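Local atomic coordinates of proteasome accessory factor B/C (PafBC) (PDB entry 6SJ9), a protein that regulates transcription in the bacterial DNA damage response, probably by binding DNA through its winged helix-turn-helix domains. Residues S98-L103 with A438-L443; A538-K543 with R547-D552; G196-R201 with R205-S210; R245-V250 with A305-A310; G598-Y603 with G614-E619. All blocks are in the same frame, centred on the assembly; numbering follows the deposited sequence.

Overall arrangement
Contacts 1 to 5 sample a single chain built from paired domain types. Contact 1 lies closest to the middle, its centre about 11 Å from that of the chain; it is purely apolar and joins two helices distant in sequence. Contacts 2 and 3 are hairpins in two separate WYL domains, their centres about 50 Å apart on opposite sides of the chain's centre. Each pairs backbones and lays methylenes over one face of an arginine's guanidinium, with a buried phenylalanine inside and charged groups near the turn. Contacts 4 and 5 belong to the two WCX domains and set a helix on a sheet, contact 4 adding a salt bridge at its edge, contact 5 using methyl groups alone.

Contact 1: residues S98-L103 with A438-L443; sequences STVLLL and AMLGDL
Leu440 fills the space between Val100 and Leu103, and its side chain can be followed outward from the backbone. CB leaves the end of helix 427-441 pointing at segment 98-103 and serves as a spacer. At CB the chain turns so that CG stands opposite the carbonyl carbon and next to the backbone N (chi1 -68°), and CG then divides into the two methyls that do the touching. CD1 carries the chain on in the extended direction and arrives over the helix surface, 4.0 Å from Val100 O and 4.2 Å from Val100 CG1; the side chains of Val100 and Leu440 run past one another in opposite senses. CD2 takes the other branch and meets Leu103, lying 3.8 Å from Leu103 CD2 and 4.1 Å from Leu103 CG, while CD1 also comes within 4.2 Å of Leu103 CB. Leucine suits this place because its fork lets one residue touch both Val100 and Leu103, about one turn apart on the facing helix, with no polar atom to satisfy in a buried setting. With an alanine here both methyls would be gone, and a gap is likely to open beside Val100 and Leu103. Further along helix 95-118, Ala104 and Leu107 also touch Leu440, and helix 457-469 closes in through Leu458, which meets both Val100 and Leu440. Helix 346-360 adds Leu349 against Leu103, and so helix 95-118 is packed among helices of the PafC helix-turn-helix region.

Contact 2: residues A538-K543 with R547-D552; sequences AYCHSK and RNFRLD
Lys543 and Arg547 cross at about a right angle, the aliphatic start of the lysine lying over one face of the arginine's guanidinium group. Lys543 CB sits 3.4 Å from Arg547 NH2, and Lys543 CG reaches to 3.7 Å from Arg547 NE. Bends in the lysine then carry its ammonium away, leaving Lys543 NZ 6.2 Å from Arg547 NH2, so the two like charges stay apart. A bend at chi2 (-77°) folds the arginine over toward the turn; nearer the backbone, Arg547 CG lies 4.2 Å from Cys540 CB. Phe549 is approached differently: Ala538 CB and Cys540 CB both come in at the ring's edge, near its plane, the latter 4.1 Å from Phe549 CZ. Small residues fit here because a broad ring already occupies the space beside them. Cys540 SG in turn accepts the N-H of Lys543, which fixes the start of the turn. Ala538 and Arg547 form an antiparallel hydrogen-bonded pair, with Arg547 N 2.8 Å from Ala538 O in a nearly straight bond. Were Arg547 an alanine, the Lys543 methylenes would lose the flat group they lie on and are likely to be freer to turn. The hairpin closes one side of the five-stranded WYL sheet: strand 545-550 is outermost, strand 517-530 flanks strand 533-540 on its far side, and Phe549 meets Tyr509 of strand 503-510 edge-to-face and also lies against the ring of Phe536.

Contact 3: residues G196-R201 with R205-S210; sequences GLDRGR and RVFRLS
Over one face of the Arg205 guanidinium lie the first methylenes of Arg201, with Arg201 CG 3.4 Å from Arg205 NH2. The two guanidinium planes stand nearly perpendicular, 80° apart, so the groups do not stack; Arg201 sends its own charged end on to Glu176. The Phe207 ring receives Asp198 OD2 at its edge, in plane, 3.5 Å from Phe207 CZ, where the slightly positive ring hydrogens favour an oxygen. That same OD2 has its stronger partner in Arg178, through a salt bridge. Asp198 CG stands anti to the backbone N (chi1 -174°), which carries the carboxylate to the edge of the Phe207 ring; nearer the backbone, Asp198 CB lies 3.7 Å from Arg205 CG. Asp198 OD1 accepts the N-H of Arg201 at 3.0 Å from above the carboxylate plane, an Asx motif that shapes the turn; Gly200 suits this bend, as a CB there would crowd OD1. Two backbone bonds pair Gly196 with Arg205, the shorter being Arg205 N to Gly196 O at 2.9 Å. The hairpin of strands 191-198 and 203-208 is continued by strand 175-188, whose Arg178 and Val180 touch Phe207, while Tyr167 and Phe165 of strand 163-168 each meet that ring edge-to-face.

Contact 4: residues R245-V250 with A305-A310; sequences RQATLV and AELSAA
Arg245 and Glu306 meet at the N-terminal end of strand 245-252 through a salt bridge, Arg245 NH2 giving its hydrogen to Glu306 OE1. The modelled separation of 2.5 Å is unusually short, so its exact length is doubtful, but the guanidinium and carboxylate planes lie only 13° apart and the oxygen sits at the guanidinium's edge. A single nitrogen grips a single oxygen; Glu306 OE2 has instead a long, weak ion pair with Arg211. Glutamate suits the first turn of the helix because its extended chain, with CG anti to the backbone N (chi1 -160°), spans the distance to the strand. Backbone groups are satisfied separately: the strand bonds through Arg245, Ala247 and Leu249 to strand 275-282, and in the helix Ala310 N donates to Glu306 O. The buried middle therefore needs only carbon, and Leu307 CD2 fits 3.6 Å from Ala247 CB, with Leu249 CD2 more distant at 4.5 Å. Alanine leaves room for the leucine's branch, which also reaches Leu288 and Val301. Helix 305-323 is added after the last strand of a four-stranded antiparallel sheet and packs against strand 245-252, an inner strand; the order 2-3-1-4 is consistent with a ferredoxin-like fold for this WCX domain.

Contact 5: residues G598-Y603 with G614-E619; sequences GLADDY and GGLLAE
Two residues ahead of Ala600, which faces Leu616 and Ala618, the carbonyl O of Gly598 is gripped by two backbone N-H groups. Asp602 N lies 3.2 Å from it and Asp601 N 3.0 Å, the second bond being weak; together they wind the chain into the short helix 599-602. One residue further on, Tyr603 N donates to Leu599 O at 3.1 Å and closes that helix. With its backbone thus satisfied, the helix turns Ala600 to the strand and makes its contact with carbon alone. Ala600 CB approaches Leu616 CD1 to 3.9 Å and Ala618 CB to 4.1 Å, one methyl facing two on the strand. Leu616 takes the crowded position, its CG between the backbone N and the carbonyl carbon (chi1 55°), and this swings the branch carrying CD1 toward Ala600. Alanine at both Ala600 and Ala618 lets the backbones come close, with their CA atoms 6.2 Å apart. Leu592 of strand 586-592 touches all three residues and completes the apolar patch. Elsewhere on the helix, Asp602 forms a salt bridge with Arg341. A short helix between the first two strands, laid over the centre of a 2-3-1-4 antiparallel sheet, fits the ferredoxin-like topology of the WCX domain, with strand 616-622 taking the place of its third strand.

Contact 1: residues S98-L103 with A438-L443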
# COMPACT_ATOMS: atom_id res chain seq x y z
N SER A 98 7.60 -7.37 -9.24
CA SER A 98 6.48 -7.53 -8.35
C SER A 98 6.67 -6.78 -7.05
O SER A 98 5.68 -6.28 -6.48
CB SER A 98 6.30 -9.02 -8.04
OG SER A 98 6.19 -9.77 -9.25
N THR A 99 7.91 -6.69 -6.56
CA THR A 99 8.13 -5.96 -5.31
C THR A 99 7.98 -4.46 -5.51
O THR A 99 7.32 -3.80 -4.72
CB THR A 99 9.53 -6.28 -4.75
OG1 THR A 99 9.70 -7.70 -4.68
CG2 THR A 99 9.70 -5.68 -3.35
N VAL A 100 8.51 -3.92 -6.61
CA VAL A 100 8.30 -2.52 -6.94
C VAL A 100 6.82 -2.23 -7.04
O VAL A 100 6.30 -1.26 -6.47
CB VAL A 100 8.98 -2.17 -8.26
CG1 VAL A 100 8.55 -0.70 -8.69
CG2 VAL A 100 10.45 -2.31 -8.14
N LEU A 101 6.11 -3.11 -7.74
CA LEU A 101 4.68 -2.95 -7.92
C LEU A 101 3.95 -2.88 -6.59
O LEU A 101 2.88 -2.28 -6.49
CB LEU A 101 4.18 -4.10 -8.78
CG LEU A 101 2.85 -3.85 -9.42
CD1 LEU A 101 3.02 -2.69 -10.34
CD2 LEU A 101 2.51 -5.09 -10.14
N LEU A 102 4.49 -3.56 -5.58
CA LEU A 102 3.92 -3.57 -4.25
C LEU A 102 4.00 -2.21 -3.58
O LEU A 102 3.05 -1.74 -2.95
CB LEU A 102 4.67 -4.60 -3.43
CG LEU A 102 4.35 -4.81 -1.97
CD1 LEU A 102 2.84 -4.80 -1.79
CD2 LEU A 102 4.93 -6.20 -1.59
N LEU A 103 5.12 -1.52 -3.76
CA LEU A 103 5.25 -0.18 -3.20
C LEU A 103 4.31 0.75 -3.95
O LEU A 103 3.66 1.59 -3.34
CB LEU A 103 6.72 0.27 -3.29
CG LEU A 103 7.04 1.59 -2.66
CD1 LEU A 103 6.52 1.66 -1.27
CD2 LEU A 103 8.58 1.86 -2.76
N ALA A 438 4.14 6.03 -11.38
CA ALA A 438 4.61 7.32 -11.89
C ALA A 438 5.13 8.21 -10.76
O ALA A 438 6.08 8.98 -10.97
CB ALA A 438 3.52 8.00 -12.72
N MSE A 439 4.55 8.11 -9.57
CA MSE A 439 5.12 8.84 -8.44
C MSE A 439 6.53 8.27 -8.13
O MSE A 439 7.49 9.02 -7.94
CB MSE A 439 4.21 8.74 -7.24
CG MSE A 439 2.89 9.50 -7.34
SE MSE A 439 3.22 11.46 -7.52
CE MSE A 439 3.11 12.04 -5.69
N LEU A 440 6.65 6.93 -8.07
CA LEU A 440 7.97 6.33 -7.88
C LEU A 440 8.94 6.77 -8.96
O LEU A 440 10.12 7.02 -8.69
CB LEU A 440 7.90 4.79 -7.85
CG LEU A 440 7.17 4.22 -6.63
CD1 LEU A 440 7.04 2.67 -6.72
CD2 LEU A 440 7.92 4.62 -5.34
N GLY A 441 8.46 6.89 -10.20
CA GLY A 441 9.30 7.31 -11.30
C GLY A 441 9.68 8.77 -11.26
O GLY A 441 10.65 9.17 -11.91
N ASP A 442 8.97 9.57 -10.48
CA ASP A 442 9.31 10.98 -10.36
C ASP A 442 10.28 11.29 -9.20
O ASP A 442 10.61 12.46 -8.99
CB ASP A 442 7.99 11.78 -10.23
CG ASP A 442 8.18 13.25 -10.53
OD1 ASP A 442 8.83 13.53 -11.56
OD2 ASP A 442 7.65 14.12 -9.79
N LEU A 443 10.74 10.30 -8.43
CA LEU A 443 11.69 10.53 -7.33
C LEU A 443 13.02 11.06 -7.87
O LEU A 443 13.40 10.78 -9.02
CB LEU A 443 11.95 9.24 -6.57
CG LEU A 443 10.81 8.72 -5.75
CD1 LEU A 443 11.10 7.24 -5.43
CD2 LEU A 443 10.70 9.60 -4.50

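Contact 2: residues A538-K543 with R547-D552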
# COMPACT_ATOMS: atom_id res chain seq x y z
N ALA A 538 3.86 22.74 -1.28
CA ALA A 538 4.30 24.07 -0.89
C ALA A 538 4.76 24.05 0.56
O ALA A 538 4.20 23.33 1.40
CB ALA A 538 3.17 25.08 -1.06
N TYR A 539 5.76 24.85 0.86
CA TYR A 539 6.13 25.06 2.26
C TYR A 539 5.14 26.06 2.84
O TYR A 539 5.05 27.19 2.36
CB TYR A 539 7.60 25.54 2.40
CG TYR A 539 7.97 25.60 3.89
CD1 TYR A 539 7.74 26.74 4.64
CD2 TYR A 539 8.51 24.49 4.54
CE1 TYR A 539 8.04 26.79 6.02
CE2 TYR A 539 8.82 24.53 5.92
CZ TYR A 539 8.58 25.69 6.64
OH TYR A 539 8.88 25.75 7.98
N CYS A 540 4.36 25.64 3.83
CA CYS A 540 3.34 26.48 4.42
C CYS A 540 3.90 27.19 5.65
O CYS A 540 4.39 26.54 6.57
CB CYS A 540 2.11 25.67 4.80
SG CYS A 540 0.88 26.69 5.74
N HIS A 541 3.95 28.53 5.61
CA HIS A 541 4.47 29.24 6.77
C HIS A 541 3.52 29.22 7.96
O HIS A 541 3.96 29.50 9.06
CB HIS A 541 4.89 30.67 6.42
CG HIS A 541 6.11 30.67 5.57
ND1 HIS A 541 6.04 30.65 4.20
CD2 HIS A 541 7.40 30.45 5.90
CE1 HIS A 541 7.26 30.53 3.71
NE2 HIS A 541 8.10 30.40 4.72
N SER A 542 2.23 28.92 7.77
CA SER A 542 1.38 28.73 8.94
C SER A 542 1.59 27.39 9.65
O SER A 542 1.48 27.35 10.86
CB SER A 542 -0.09 28.89 8.57
OG SER A 542 -0.27 30.24 8.18
N LYS A 543 1.82 26.29 8.94
CA LYS A 543 2.11 25.03 9.62
C LYS A 543 3.59 24.86 9.88
O LYS A 543 3.99 23.89 10.54
CB LYS A 543 1.59 23.84 8.79
CG LYS A 543 0.14 23.89 8.43
CD LYS A 543 -0.74 24.02 9.71
CE LYS A 543 -2.11 23.37 9.49
NZ LYS A 543 -3.15 24.20 10.18
N ARG A 547 3.26 21.12 2.93
CA ARG A 547 1.95 20.53 2.79
C ARG A 547 1.66 20.36 1.31
O ARG A 547 2.32 20.98 0.46
CB ARG A 547 0.86 21.39 3.44
CG ARG A 547 1.05 21.61 4.95
CD ARG A 547 0.62 20.35 5.68
NE ARG A 547 0.68 20.44 7.14
CZ ARG A 547 1.79 20.43 7.88
NH1 ARG A 547 3.00 20.35 7.33
NH2 ARG A 547 1.68 20.50 9.20
N ASN A 548 0.63 19.55 1.01
CA ASN A 548 0.19 19.31 -0.35
C ASN A 548 -1.26 19.70 -0.42
O ASN A 548 -2.08 19.12 0.28
CB ASN A 548 0.39 17.83 -0.76
CG ASN A 548 1.83 17.54 -0.94
OD1 ASN A 548 2.34 17.67 -2.04
ND2 ASN A 548 2.54 17.26 0.15
N PHE A 549 -1.55 20.69 -1.27
CA PHE A 549 -2.87 21.29 -1.38
C PHE A 549 -3.52 20.86 -2.69
O PHE A 549 -2.84 20.60 -3.69
CB PHE A 549 -2.74 22.83 -1.35
CG PHE A 549 -2.08 23.40 -0.05
CD1 PHE A 549 -0.73 23.66 0.01
CD2 PHE A 549 -2.86 23.74 1.04
CE1 PHE A 549 -0.14 24.24 1.17
CE2 PHE A 549 -2.29 24.31 2.22
CZ PHE A 549 -0.94 24.53 2.29
N ARG A 550 -4.84 20.87 -2.70
CA ARG A 550 -5.62 20.60 -3.90
C ARG A 550 -5.86 21.90 -4.65
O ARG A 550 -6.38 22.86 -4.07
CB ARG A 550 -6.98 19.96 -3.55
CG ARG A 550 -6.89 18.53 -2.96
CD ARG A 550 -8.27 17.96 -2.64
NE ARG A 550 -9.20 17.94 -3.79
CZ ARG A 550 -9.35 16.89 -4.62
NH1 ARG A 550 -8.65 15.77 -4.42
NH2 ARG A 550 -10.20 16.96 -5.65
N LEU A 551 -5.49 21.92 -5.93
CA LEU A 551 -5.73 23.10 -6.75
C LEU A 551 -7.20 23.49 -6.72
O LEU A 551 -7.54 24.69 -6.66
CB LEU A 551 -5.26 22.84 -8.18
CG LEU A 551 -5.07 24.09 -9.04
CD1 LEU A 551 -3.99 24.92 -8.44
CD2 LEU A 551 -4.62 23.68 -10.42
N ASP A 552 -8.09 22.49 -6.74
CA ASP A 552 -9.49 22.83 -6.84
C ASP A 552 -10.02 23.29 -5.51
O ASP A 552 -11.23 23.49 -5.41
CB ASP A 552 -10.36 21.66 -7.38
CG ASP A 552 -10.44 20.43 -6.43
OD1 ASP A 552 -10.14 20.49 -5.21
OD2 ASP A 552 -10.85 19.36 -6.94

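Contact 3: residues G196-R201 with R205-S210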
# COMPACT_ATOMS: atom_id res chain seq x y z
N GLY A 196 9.97 -22.96 13.30
CA GLY A 196 10.97 -23.06 14.35
C GLY A 196 10.90 -24.43 14.99
O GLY A 196 10.07 -25.28 14.61
N LEU A 197 11.83 -24.66 15.93
CA LEU A 197 11.85 -25.92 16.67
C LEU A 197 10.83 -25.81 17.81
O LEU A 197 10.98 -25.00 18.73
CB LEU A 197 13.26 -26.21 17.19
CG LEU A 197 13.42 -27.48 18.05
CD1 LEU A 197 13.03 -28.63 17.15
CD2 LEU A 197 14.87 -27.71 18.45
N ASP A 198 9.77 -26.60 17.74
CA ASP A 198 8.79 -26.68 18.81
C ASP A 198 9.35 -27.62 19.87
O ASP A 198 9.45 -28.82 19.63
CB ASP A 198 7.48 -27.21 18.25
CG ASP A 198 6.35 -27.20 19.28
OD1 ASP A 198 6.58 -27.65 20.42
OD2 ASP A 198 5.23 -26.77 18.92
N ARG A 199 9.72 -27.08 21.04
CA ARG A 199 10.35 -27.91 22.06
C ARG A 199 9.35 -28.85 22.69
O ARG A 199 9.76 -29.86 23.25
CB ARG A 199 11.02 -27.07 23.14
CG ARG A 199 12.20 -26.31 22.67
CD ARG A 199 13.14 -27.14 21.83
NE ARG A 199 13.68 -28.32 22.49
CZ ARG A 199 14.96 -28.45 22.85
NH1 ARG A 199 15.82 -27.47 22.62
NH2 ARG A 199 15.39 -29.55 23.45
N GLY A 200 8.05 -28.51 22.64
CA GLY A 200 7.02 -29.41 23.15
C GLY A 200 6.87 -30.68 22.32
O GLY A 200 6.64 -31.77 22.87
N ARG A 201 7.02 -30.56 21.01
CA ARG A 201 6.99 -31.71 20.12
C ARG A 201 8.39 -32.22 19.79
O ARG A 201 8.51 -33.30 19.20
CB ARG A 201 6.29 -31.34 18.81
CG ARG A 201 4.75 -31.44 18.81
CD ARG A 201 4.05 -30.61 19.88
NE ARG A 201 2.63 -30.50 19.58
CZ ARG A 201 1.75 -29.83 20.32
NH1 ARG A 201 0.47 -29.79 19.95
NH2 ARG A 201 2.14 -29.20 21.42
N ARG A 205 8.16 -27.18 13.42
CA ARG A 205 6.73 -26.93 13.22
C ARG A 205 6.57 -25.57 12.54
O ARG A 205 7.44 -24.69 12.65
CB ARG A 205 5.92 -26.92 14.52
CG ARG A 205 5.76 -28.27 15.21
CD ARG A 205 4.71 -29.08 14.44
NE ARG A 205 4.42 -30.38 15.03
CZ ARG A 205 5.30 -31.38 15.11
NH1 ARG A 205 6.54 -31.21 14.64
NH2 ARG A 205 4.93 -32.57 15.62
N VAL A 206 5.49 -25.46 11.78
CA VAL A 206 5.12 -24.24 11.10
C VAL A 206 3.84 -23.70 11.72
O VAL A 206 2.89 -24.46 11.96
CB VAL A 206 4.97 -24.47 9.59
CG1 VAL A 206 4.88 -23.12 8.91
CG2 VAL A 206 6.14 -25.27 9.07
N PHE A 207 3.85 -22.43 12.05
CA PHE A 207 2.75 -21.74 12.70
C PHE A 207 2.26 -20.61 11.80
O PHE A 207 3.05 -19.74 11.41
CB PHE A 207 3.25 -21.17 14.03
CG PHE A 207 3.81 -22.22 14.96
CD1 PHE A 207 2.96 -23.00 15.74
CD2 PHE A 207 5.16 -22.47 14.98
CE1 PHE A 207 3.47 -23.98 16.59
CE2 PHE A 207 5.69 -23.42 15.85
CZ PHE A 207 4.85 -24.17 16.65
N ARG A 208 0.96 -20.58 11.51
CA ARG A 208 0.38 -19.42 10.83
C ARG A 208 0.20 -18.26 11.81
O ARG A 208 -0.34 -18.45 12.89
CB ARG A 208 -0.95 -19.75 10.17
CG ARG A 208 -1.04 -21.05 9.42
CD ARG A 208 -2.48 -21.20 8.84
NE ARG A 208 -2.86 -19.95 8.18
CZ ARG A 208 -2.75 -19.69 6.88
NH1 ARG A 208 -3.11 -18.50 6.40
NH2 ARG A 208 -2.23 -20.61 6.07
N LEU A 209 0.74 -17.09 11.47
CA LEU A 209 0.64 -15.96 12.40
C LEU A 209 -0.81 -15.64 12.74
O LEU A 209 -1.14 -15.37 13.91
CB LEU A 209 1.34 -14.72 11.81
CG LEU A 209 2.74 -14.36 12.26
CD1 LEU A 209 3.67 -15.50 11.99
CD2 LEU A 209 3.28 -13.11 11.54
N SER A 210 -1.71 -15.78 11.75
CA SER A 210 -3.11 -15.46 11.97
C SER A 210 -3.75 -16.37 13.02
O SER A 210 -4.76 -15.98 13.62
CB SER A 210 -3.90 -15.52 10.66
OG SER A 210 -4.05 -16.86 10.19

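Contact 4: residues R245-V250 with A305-A310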
# COMPACT_ATOMS: atom_id res chain seq x y z
N ARG A 245 -12.60 -22.56 0.78
CA ARG A 245 -13.93 -22.69 1.36
C ARG A 245 -14.86 -21.58 0.85
O ARG A 245 -14.41 -20.62 0.23
CB ARG A 245 -13.84 -22.71 2.89
CG ARG A 245 -13.11 -23.94 3.46
CD ARG A 245 -12.19 -23.60 4.65
NE ARG A 245 -12.96 -23.30 5.85
CZ ARG A 245 -12.44 -23.02 7.04
NH1 ARG A 245 -11.12 -23.01 7.21
NH2 ARG A 245 -13.24 -22.76 8.07
N GLN A 246 -16.16 -21.75 1.09
CA GLN A 246 -17.20 -20.81 0.64
C GLN A 246 -17.91 -20.15 1.81
O GLN A 246 -18.37 -20.82 2.73
CB GLN A 246 -18.26 -21.51 -0.21
CG GLN A 246 -19.36 -20.57 -0.72
CD GLN A 246 -20.25 -21.20 -1.81
OE1 GLN A 246 -19.83 -21.38 -2.96
NE2 GLN A 246 -21.48 -21.55 -1.44
N ALA A 247 -17.99 -18.82 1.76
CA ALA A 247 -18.71 -18.01 2.74
C ALA A 247 -20.04 -17.53 2.17
O ALA A 247 -20.16 -17.26 0.97
CB ALA A 247 -17.85 -16.81 3.15
N THR A 248 -21.04 -17.39 3.04
CA THR A 248 -22.36 -16.88 2.67
C THR A 248 -22.62 -15.62 3.48
O THR A 248 -22.61 -15.65 4.72
CB THR A 248 -23.45 -17.92 2.91
OG1 THR A 248 -23.07 -19.16 2.30
CG2 THR A 248 -24.77 -17.48 2.28
N LEU A 249 -22.82 -14.50 2.78
CA LEU A 249 -22.86 -13.19 3.40
C LEU A 249 -24.12 -12.45 2.98
O LEU A 249 -24.54 -12.53 1.82
CB LEU A 249 -21.62 -12.37 3.02
CG LEU A 249 -20.26 -13.03 3.23
CD1 LEU A 249 -19.16 -12.10 2.72
CD2 LEU A 249 -20.01 -13.45 4.69
N VAL A 250 -24.72 -11.74 3.93
CA VAL A 250 -25.78 -10.77 3.65
C VAL A 250 -25.17 -9.39 3.82
O VAL A 250 -24.68 -9.06 4.90
CB VAL A 250 -26.99 -10.96 4.57
CG1 VAL A 250 -27.93 -9.82 4.38
CG2 VAL A 250 -27.68 -12.28 4.29
N ALA A 305 -20.03 -21.33 10.34
CA ALA A 305 -20.03 -20.91 11.73
C ALA A 305 -18.65 -20.50 12.22
O ALA A 305 -18.55 -19.64 13.10
CB ALA A 305 -20.63 -22.01 12.61
N GLU A 306 -17.59 -21.13 11.73
CA GLU A 306 -16.26 -20.75 12.18
C GLU A 306 -15.94 -19.32 11.74
O GLU A 306 -15.31 -18.56 12.49
CB GLU A 306 -15.22 -21.75 11.65
CG GLU A 306 -13.89 -21.74 12.44
CD GLU A 306 -12.66 -22.25 11.65
OE1 GLU A 306 -12.83 -22.78 10.53
OE2 GLU A 306 -11.51 -22.12 12.17
N LEU A 307 -16.41 -18.94 10.55
CA LEU A 307 -16.26 -17.57 10.06
C LEU A 307 -17.08 -16.59 10.89
O LEU A 307 -16.62 -15.50 11.25
CB LEU A 307 -16.70 -17.50 8.59
CG LEU A 307 -16.63 -16.11 8.00
CD1 LEU A 307 -15.20 -15.71 8.13
CD2 LEU A 307 -17.02 -16.17 6.56
N SER A 308 -18.34 -16.95 11.14
CA SER A 308 -19.23 -16.12 11.95
C SER A 308 -18.66 -15.91 13.35
O SER A 308 -18.73 -14.80 13.90
CB SER A 308 -20.61 -16.77 12.00
OG SER A 308 -21.38 -16.23 13.05
N ALA A 309 -18.13 -16.97 13.96
CA ALA A 309 -17.66 -16.82 15.33
C ALA A 309 -16.43 -15.93 15.39
O ALA A 309 -16.22 -15.24 16.39
CB ALA A 309 -17.37 -18.18 15.95
N ALA A 310 -15.63 -15.92 14.32
CA ALA A 310 -14.45 -15.06 14.31
C ALA A 310 -14.84 -13.59 14.19
O ALA A 310 -14.20 -12.73 14.83
CB ALA A 310 -13.51 -15.48 13.17

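Contact 5: residues G598-Y603 with G614-E619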
# COMPACT_ATOMS: atom_id res chain seq x y z
N GLY A 598 1.82 -2.04 16.93
CA GLY A 598 2.30 -1.64 15.60
C GLY A 598 1.43 -0.64 14.85
O GLY A 598 1.94 0.06 13.95
N LEU A 599 0.16 -0.52 15.21
CA LEU A 599 -0.68 0.47 14.52
C LEU A 599 -0.19 1.91 14.73
O LEU A 599 -0.40 2.76 13.85
CB LEU A 599 -2.12 0.29 14.96
CG LEU A 599 -2.65 -1.10 14.61
CD1 LEU A 599 -3.99 -1.25 15.20
CD2 LEU A 599 -2.75 -1.25 13.06
N ALA A 600 0.47 2.20 15.87
CA ALA A 600 0.99 3.55 16.08
C ALA A 600 2.03 3.92 15.04
O ALA A 600 2.22 5.11 14.75
CB ALA A 600 1.60 3.71 17.49
N ASP A 601 2.78 2.93 14.52
CA ASP A 601 3.73 3.19 13.43
C ASP A 601 3.02 3.34 12.08
O ASP A 601 3.33 4.24 11.29
CB ASP A 601 4.73 2.06 13.36
CG ASP A 601 5.74 2.08 14.51
OD1 ASP A 601 6.12 3.18 15.01
OD2 ASP A 601 6.12 0.96 14.92
N ASP A 602 2.07 2.45 11.82
CA ASP A 602 1.34 2.50 10.56
C ASP A 602 0.69 3.86 10.35
O ASP A 602 0.59 4.33 9.22
CB ASP A 602 0.28 1.39 10.53
CG ASP A 602 0.88 -0.00 10.61
OD1 ASP A 602 2.13 -0.16 10.47
OD2 ASP A 602 0.13 -0.95 10.89
N TYR A 603 0.27 4.54 11.44
CA TYR A 603 -0.39 5.83 11.29
C TYR A 603 0.48 6.99 11.78
O TYR A 603 -0.04 8.08 12.04
CB TYR A 603 -1.74 5.77 12.01
CG TYR A 603 -2.73 4.86 11.25
CD1 TYR A 603 -2.70 3.47 11.41
CD2 TYR A 603 -3.64 5.38 10.32
CE1 TYR A 603 -3.58 2.62 10.70
CE2 TYR A 603 -4.53 4.53 9.60
CZ TYR A 603 -4.49 3.15 9.80
OH TYR A 603 -5.34 2.29 9.10
N GLY A 614 2.55 -3.24 28.16
CA GLY A 614 3.05 -3.20 26.80
C GLY A 614 2.13 -2.54 25.80
O GLY A 614 2.49 -2.45 24.61
N GLY A 615 0.96 -2.06 26.25
CA GLY A 615 0.08 -1.26 25.41
C GLY A 615 0.60 0.15 25.30
O GLY A 615 1.68 0.48 25.79
N LEU A 616 -0.19 1.02 24.67
CA LEU A 616 0.23 2.41 24.63
C LEU A 616 -0.93 3.33 24.28
O LEU A 616 -1.89 2.91 23.64
CB LEU A 616 1.36 2.67 23.64
CG LEU A 616 1.18 2.25 22.18
CD1 LEU A 616 2.03 3.09 21.30
CD2 LEU A 616 1.61 0.85 22.04
N LEU A 617 -0.83 4.57 24.74
CA LEU A 617 -1.61 5.66 24.21
C LEU A 617 -0.97 6.18 22.95
O LEU A 617 0.26 6.28 22.85
CB LEU A 617 -1.71 6.82 25.20
CG LEU A 617 -2.25 6.58 26.60
CD1 LEU A 617 -2.27 7.92 27.37
CD2 LEU A 617 -3.62 5.93 26.59
N ALA A 618 -1.79 6.57 22.00
CA ALA A 618 -1.26 7.06 20.73
C ALA A 618 -2.17 8.12 20.16
O ALA A 618 -3.36 7.87 19.94
CB ALA A 618 -1.07 5.91 19.75
N GLU A 619 -1.62 9.29 19.93
CA GLU A 619 -2.31 10.38 19.29
C GLU A 619 -2.00 10.35 17.79
O GLU A 619 -0.83 10.45 17.40
CB GLU A 619 -1.81 11.67 19.94
CG GLU A 619 -2.54 12.91 19.63
CD GLU A 619 -1.94 14.06 20.39
OE1 GLU A 619 -2.47 14.42 21.46
OE2 GLU A 619 -0.87 14.55 19.94